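PDB 2OBL: EscN from Escherichia coli O127:H6, which belongs to the P-loop family of the ATP synthase alpha and beta subunits and is a component of a type III secretion system. Local coordinates for residues 186-191 with 195-200; 267-270 with 276-279; 147-152 with 162-167. The protein carries 1 engineered substitution. One frame throughout, in Å; residues are numbered along the deposited sequence.

Contact 1. Residues 186-191 with 195-200; sequences PDVRGG and SVFSSL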
# COMPACT_ATOMS: atom_id res chain seq x y z
N PRO A 186 -2.23 -22.08 -21.29
CA PRO A 186 -3.37 -21.45 -21.93
C PRO A 186 -3.93 -20.30 -21.08
O PRO A 186 -3.66 -20.23 -19.87
CB PRO A 186 -4.39 -22.59 -22.01
CG PRO A 186 -4.11 -23.40 -20.78
CD PRO A 186 -2.63 -23.23 -20.47
N ASP A 187 -4.66 -19.41 -21.72
CA ASP A 187 -5.47 -18.41 -21.03
C ASP A 187 -6.54 -19.16 -20.24
O ASP A 187 -7.22 -20.02 -20.80
CB ASP A 187 -6.11 -17.50 -22.08
CG ASP A 187 -7.22 -16.62 -21.52
OD1 ASP A 187 -7.34 -16.47 -20.29
OD2 ASP A 187 -7.98 -16.05 -22.35
N VAL A 188 -6.68 -18.88 -18.95
CA VAL A 188 -7.79 -19.48 -18.20
C VAL A 188 -8.87 -18.45 -17.86
O VAL A 188 -10.05 -18.75 -17.95
CB VAL A 188 -7.35 -20.27 -16.93
CG1 VAL A 188 -6.74 -19.37 -15.88
CG2 VAL A 188 -8.52 -21.06 -16.35
N ARG A 189 -8.45 -17.24 -17.51
CA ARG A 189 -9.37 -16.16 -17.14
C ARG A 189 -8.75 -14.83 -17.53
O ARG A 189 -7.66 -14.51 -17.07
CB ARG A 189 -9.58 -16.13 -15.63
CG ARG A 189 -10.76 -16.91 -15.13
CD ARG A 189 -11.26 -16.31 -13.81
NE ARG A 189 -10.22 -16.25 -12.77
CZ ARG A 189 -9.78 -17.32 -12.11
NH1 ARG A 189 -10.26 -18.52 -12.39
NH2 ARG A 189 -8.84 -17.19 -11.18
N GLY A 190 -9.45 -14.07 -18.36
CA GLY A 190 -9.05 -12.68 -18.65
C GLY A 190 -7.71 -12.54 -19.33
O GLY A 190 -7.06 -11.50 -19.23
N GLY A 191 -7.26 -13.60 -20.00
CA GLY A 191 -5.95 -13.58 -20.65
C GLY A 191 -4.81 -14.12 -19.80
O GLY A 191 -3.68 -14.27 -20.30
N SER A 195 -0.66 -20.16 -13.83
CA SER A 195 0.54 -19.83 -13.04
C SER A 195 0.46 -18.49 -12.30
O SER A 195 0.96 -18.35 -11.19
CB SER A 195 1.80 -19.87 -13.89
OG SER A 195 1.74 -18.97 -14.99
N VAL A 196 -0.14 -17.49 -12.94
CA VAL A 196 -0.20 -16.17 -12.33
C VAL A 196 -1.11 -16.23 -11.10
O VAL A 196 -0.76 -15.73 -10.03
CB VAL A 196 -0.69 -15.09 -13.31
CG1 VAL A 196 -0.69 -13.72 -12.64
CG2 VAL A 196 0.19 -15.06 -14.56
N PHE A 197 -2.27 -16.86 -11.25
CA PHE A 197 -3.19 -16.97 -10.12
C PHE A 197 -2.57 -17.70 -8.94
O PHE A 197 -2.66 -17.23 -7.81
CB PHE A 197 -4.50 -17.62 -10.55
CG PHE A 197 -5.26 -16.78 -11.52
CD1 PHE A 197 -5.88 -15.62 -11.10
CD2 PHE A 197 -5.32 -17.13 -12.86
CE1 PHE A 197 -6.58 -14.82 -12.00
CE2 PHE A 197 -6.03 -16.36 -13.76
CZ PHE A 197 -6.65 -15.19 -13.34
N SER A 198 -1.91 -18.82 -9.19
CA SER A 198 -1.32 -19.56 -8.09
C SER A 198 -0.15 -18.81 -7.44
O SER A 198 0.17 -19.03 -6.28
CB SER A 198 -0.95 -20.98 -8.52
OG SER A 198 0.11 -20.97 -9.44
N SER A 199 0.46 -17.87 -8.17
CA SER A 199 1.61 -17.13 -7.62
C SER A 199 1.17 -16.09 -6.59
O SER A 199 1.94 -15.72 -5.70
CB SER A 199 2.43 -16.44 -8.73
OG SER A 199 1.80 -15.22 -9.13
N LEU A 200 -0.06 -15.61 -6.72
CA LEU A 200 -0.52 -14.51 -5.86
C LEU A 200 -0.52 -14.86 -4.37
O LEU A 200 0.08 -14.14 -3.58
CB LEU A 200 -1.90 -13.99 -6.30
CG LEU A 200 -1.98 -13.35 -7.68
CD1 LEU A 200 -3.43 -12.99 -8.01
CD2 LEU A 200 -1.09 -12.11 -7.74
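The guanidinium of Arg189 lies over one face of the Phe197 ring in a cation-pi contact, with CZ 4.1 Å from the ring centroid and only 14° off the ring normal. The two planes are tilted 49° to each other, which brings NH2 down over the middle of the ring, 3.4 Å from CD1 of Phe197, while NE of Arg189 stays nearer CZ and CE1 of Phe197. A bend in the arginine chain (chi3 -57°) folds the charged end back over the ring, and its CB packs on the same side chain, 3.8 Å from Phe197 CZ. Val188 adds an apolar touch, CG1 lying 3.7 Å from CE2 of Phe197. In the plane of the ring, at its edge, sits the carbonyl O of Arg189.

Farther out, Asp187 ties the loop together: its OD1 accepts the N-H of Gly191 at 2.9 Å, met from well above the carboxylate plane. Helix 231-239 flanks the ring through Ile232 and Glu235, and the carboxylate of Glu235 forms a long, weak ion pair with Arg189. The positive charge thus rests on the pi face, and the exposed guanidinium probably also meets solvent.

Contact 2. Residues 267-270 with 276-279; sequences RVMH and EHLR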
# COMPACT_ATOMS: atom_id res chain seq x y z
N ARG A 267 -9.33 -5.03 8.00
CA ARG A 267 -9.86 -6.19 8.72
C ARG A 267 -9.20 -6.36 10.09
O ARG A 267 -9.68 -7.15 10.92
CB ARG A 267 -9.69 -7.49 7.93
CG ARG A 267 -10.43 -7.53 6.60
CD ARG A 267 -10.32 -8.91 5.97
NE ARG A 267 -11.12 -9.91 6.69
CZ ARG A 267 -12.35 -10.27 6.35
NH1 ARG A 267 -12.92 -9.71 5.29
NH2 ARG A 267 -13.01 -11.19 7.04
N VAL A 268 -8.10 -5.64 10.33
CA VAL A 268 -7.33 -5.81 11.56
C VAL A 268 -7.49 -4.66 12.55
O VAL A 268 -7.07 -4.76 13.69
CB VAL A 268 -5.82 -6.03 11.29
CG1 VAL A 268 -5.59 -7.16 10.26
CG2 VAL A 268 -5.13 -4.73 10.86
N MET A 269 -8.07 -3.54 12.10
CA MET A 269 -8.17 -2.35 12.93
C MET A 269 -8.71 -2.62 14.33
O MET A 269 -8.14 -2.17 15.32
CB MET A 269 -9.04 -1.30 12.26
CG MET A 269 -9.29 -0.07 13.13
SD MET A 269 -10.05 1.26 12.20
CE MET A 269 -9.99 2.57 13.45
N HIS A 270 -9.82 -3.34 14.41
CA HIS A 270 -10.46 -3.56 15.71
C HIS A 270 -9.55 -4.31 16.69
O HIS A 270 -9.77 -4.28 17.92
CB HIS A 270 -11.79 -4.28 15.54
CG HIS A 270 -11.66 -5.71 15.12
ND1 HIS A 270 -11.30 -6.09 13.84
CD2 HIS A 270 -11.83 -6.86 15.81
CE1 HIS A 270 -11.26 -7.40 13.76
NE2 HIS A 270 -11.58 -7.90 14.94
N GLU A 276 -12.26 2.85 22.30
CA GLU A 276 -12.64 4.25 22.14
C GLU A 276 -12.20 4.80 20.79
O GLU A 276 -12.94 5.55 20.15
CB GLU A 276 -12.08 5.09 23.29
CG GLU A 276 -12.06 4.36 24.64
CD GLU A 276 -10.91 3.37 24.74
OE1 GLU A 276 -9.77 3.76 24.40
OE2 GLU A 276 -11.13 2.21 25.14
N HIS A 277 -11.00 4.44 20.37
CA HIS A 277 -10.50 4.81 19.05
C HIS A 277 -11.47 4.24 17.99
O HIS A 277 -11.90 4.94 17.08
CB HIS A 277 -9.08 4.26 18.87
CG HIS A 277 -8.47 4.56 17.53
ND1 HIS A 277 -7.11 4.47 17.30
CD2 HIS A 277 -9.02 4.94 16.36
CE1 HIS A 277 -6.85 4.78 16.04
NE2 HIS A 277 -7.99 5.07 15.45
N LEU A 278 -11.82 2.96 18.13
CA LEU A 278 -12.72 2.31 17.17
C LEU A 278 -14.07 3.03 17.09
O LEU A 278 -14.63 3.21 16.00
CB LEU A 278 -12.95 0.85 17.58
CG LEU A 278 -13.55 -0.10 16.53
CD1 LEU A 278 -12.60 -0.21 15.34
CD2 LEU A 278 -13.81 -1.46 17.14
N ARG A 279 -14.57 3.44 18.25
CA ARG A 279 -15.85 4.15 18.35
C ARG A 279 -15.81 5.51 17.67
O ARG A 279 -16.73 5.87 16.93
CB ARG A 279 -16.30 4.34 19.81
CG ARG A 279 -17.69 4.97 19.92
CD ARG A 279 -17.82 6.01 21.05
NE ARG A 279 -16.97 7.19 20.84
CZ ARG A 279 -17.23 8.20 20.00
NH1 ARG A 279 -16.39 9.22 19.92
NH2 ARG A 279 -18.32 8.19 19.23
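The imidazole of His277 is approached obliquely by the terminal methyl of Met269, whose CE lies 3.8 Å from NE2 of His277 and almost as close to CD2. The two side chains cross at about a right angle. The same NE2 is hydrogen-bonded to the carbonyl O of Gly64, which helps to fix the turn of the ring, and Tyr335, Ile339 and Leu342 of helix 335-345 also touch the histidine. The ring of His270, in contrast, leads away from helix 275-290, and this residue joins the contact through its backbone and CB.

Met269 reaches the histidine because its chain is fully extended, with CG anti to the backbone N (chi1 175°) and both later torsions close to 180°. Nearer its root, CG of Met269 is 4.0 Å from CD1 of Leu278. The two leucine methyls divide their work: CD1 touches both Met269 CG and the CA of His270, while CD2 rests 3.8 Å from CB of His270. With CA atoms of His270 and Leu278 6.5 Å apart, the backbones come close here. Thr67 touches both Met269 and His277, bringing a loop from far earlier in the chain into the same cluster. A short connection joins the weakly bonded helix 269-272 to the long helix 275-290, probably near where the nucleotide-binding core passes into the helical C-terminal domain found in the ATP synthase alpha/beta family.

Contact 3. Residues 147-152 with 162-167; sequences TATTIA and VLLMMD. With IMD (imidazole), chain D.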
# COMPACT_ATOMS: atom_id res chain seq x y z
N THR A 147 12.17 -11.01 -5.96
CA THR A 147 13.40 -10.38 -5.46
C THR A 147 13.12 -9.45 -4.29
O THR A 147 13.75 -9.53 -3.23
CB THR A 147 14.08 -9.60 -6.58
OG1 THR A 147 14.62 -10.52 -7.54
CG2 THR A 147 15.19 -8.70 -6.04
N ALA A 148 12.13 -8.57 -4.47
CA ALA A 148 11.72 -7.66 -3.41
C ALA A 148 11.29 -8.43 -2.16
O ALA A 148 11.68 -8.09 -1.05
CB ALA A 148 10.59 -6.77 -3.91
N THR A 149 10.49 -9.46 -2.35
CA THR A 149 9.97 -10.23 -1.23
C THR A 149 11.12 -10.90 -0.46
O THR A 149 11.16 -10.88 0.77
CB THR A 149 8.89 -11.24 -1.67
OG1 THR A 149 7.82 -10.54 -2.33
CG2 THR A 149 8.30 -12.00 -0.45
N THR A 150 12.05 -11.46 -1.20
CA THR A 150 13.21 -12.15 -0.62
C THR A 150 14.09 -11.18 0.17
O THR A 150 14.57 -11.50 1.25
CB THR A 150 14.02 -12.85 -1.72
OG1 THR A 150 13.20 -13.87 -2.31
CG2 THR A 150 15.28 -13.51 -1.13
N ILE A 151 14.30 -9.99 -0.38
CA ILE A 151 15.07 -8.97 0.32
C ILE A 151 14.37 -8.53 1.61
O ILE A 151 15.01 -8.33 2.65
CB ILE A 151 15.38 -7.78 -0.60
CG1 ILE A 151 16.37 -8.20 -1.70
CG2 ILE A 151 15.95 -6.62 0.20
CD1 ILE A 151 16.47 -7.19 -2.84
N ALA A 152 13.05 -8.37 1.55
CA ALA A 152 12.26 -8.07 2.74
C ALA A 152 12.45 -9.13 3.81
O ALA A 152 12.57 -8.81 4.99
CB ALA A 152 10.76 -7.90 2.39
N VAL A 162 9.89 -4.44 8.58
CA VAL A 162 10.04 -4.11 7.17
C VAL A 162 8.70 -3.71 6.55
O VAL A 162 7.67 -4.31 6.83
CB VAL A 162 10.61 -5.31 6.40
CG1 VAL A 162 10.79 -4.97 4.92
CG2 VAL A 162 11.95 -5.77 7.02
N LEU A 163 8.72 -2.68 5.72
CA LEU A 163 7.58 -2.37 4.85
C LEU A 163 7.93 -2.78 3.43
O LEU A 163 8.87 -2.24 2.84
CB LEU A 163 7.24 -0.88 4.90
CG LEU A 163 6.20 -0.41 3.87
CD1 LEU A 163 4.89 -1.16 4.04
CD2 LEU A 163 5.96 1.11 3.92
N LEU A 164 7.21 -3.76 2.91
CA LEU A 164 7.35 -4.15 1.50
C LEU A 164 6.27 -3.41 0.72
O LEU A 164 5.08 -3.52 1.02
CB LEU A 164 7.14 -5.66 1.36
CG LEU A 164 7.07 -6.21 -0.07
CD1 LEU A 164 8.40 -5.97 -0.83
CD2 LEU A 164 6.74 -7.70 -0.01
N MET A 165 6.68 -2.65 -0.29
CA MET A 165 5.70 -1.88 -1.05
C MET A 165 5.86 -2.18 -2.53
O MET A 165 6.90 -1.88 -3.13
CB MET A 165 5.86 -0.37 -0.77
CG MET A 165 4.94 0.50 -1.64
SD MET A 165 5.06 2.30 -1.37
CE MET A 165 4.33 2.49 0.25
N MET A 166 4.84 -2.80 -3.11
CA MET A 166 4.93 -3.27 -4.48
C MET A 166 3.98 -2.49 -5.36
O MET A 166 2.77 -2.60 -5.23
CB MET A 166 4.60 -4.76 -4.55
CG MET A 166 4.65 -5.27 -5.98
SD MET A 166 4.28 -7.02 -6.15
CE MET A 166 5.29 -7.68 -4.85
N ASP A 167 4.55 -1.68 -6.26
CA ASP A 167 3.77 -0.86 -7.18
C ASP A 167 4.19 -1.33 -8.58
O ASP A 167 5.18 -0.83 -9.11
CB ASP A 167 4.13 0.62 -6.95
CG ASP A 167 3.23 1.60 -7.73
OD1 ASP A 167 2.05 1.29 -7.99
OD2 ASP A 167 3.71 2.69 -8.08
N1 IMD D . 7.22 2.35 -11.29
C2 IMD D . 6.31 1.78 -10.47
N3 IMD D . 5.75 2.76 -9.72
C4 IMD D . 6.30 3.95 -10.07
C5 IMD D . 7.24 3.69 -11.06
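OD2 of Asp167 is gripped by two groups: N3 of a bound imidazole donates to it at 2.6 Å in a nearly straight bond (167°), and the ammonium of Lys84 forms a salt bridge with it. OD1 is held separately by the hydroxyl of Thr220. Asp167 ends strand 161-167 of a P-loop NTPase core, and its place after a run of hydrophobic residues is consistent with a Walker B aspartate, with Lys84 probably the Walker A lysine. The imidazole probably came from the crystallisation liquor.

Behind this site the strand is backed by helix 138-156, the helical arm of a beta-alpha-beta crossover that leads from strand 127-132 into strand 161-167. The helix and strand segments run antiparallel, at 175°, with their axes 9.1 Å apart. Alanines allow a close approach: CB of Ala152 meets CG1 of Val162 at 3.9 Å, and the other valine methyl, CG2, lies against the carbonyl O of Ala152. Leu164, its CG anti to the backbone N (chi1 172°), pushes both methyls toward the helix. CD1 packs 3.9 Å from CB of Ala148, and CD2 lies 3.8 Å from OG1 of Thr149, whose hydroxyl is hydrogen-bonded to the carbonyl O of Ala145 one turn back.

How the contacts relate
Along the chain the order is contact 3, contact 1, contact 2, each closing before the next opens. Contacts 3 and 1 both belong to the nucleotide-binding domain; their centres are 22 Å apart and their nearest atoms about 8 Å. Contact 3 is buried, backing the central sheet with helix 138-156, whereas contact 1 is a surface feature where the loop after helix 169-182 meets helix 194-204. Contact 2 lies farther off, its centre 27 Å from that of contact 3 and 35 Å from that of contact 1, where the chain moves on into the C-terminal helices. None touches another, so the three sample the core, the surface and the probable junction with the C-terminal helices separately.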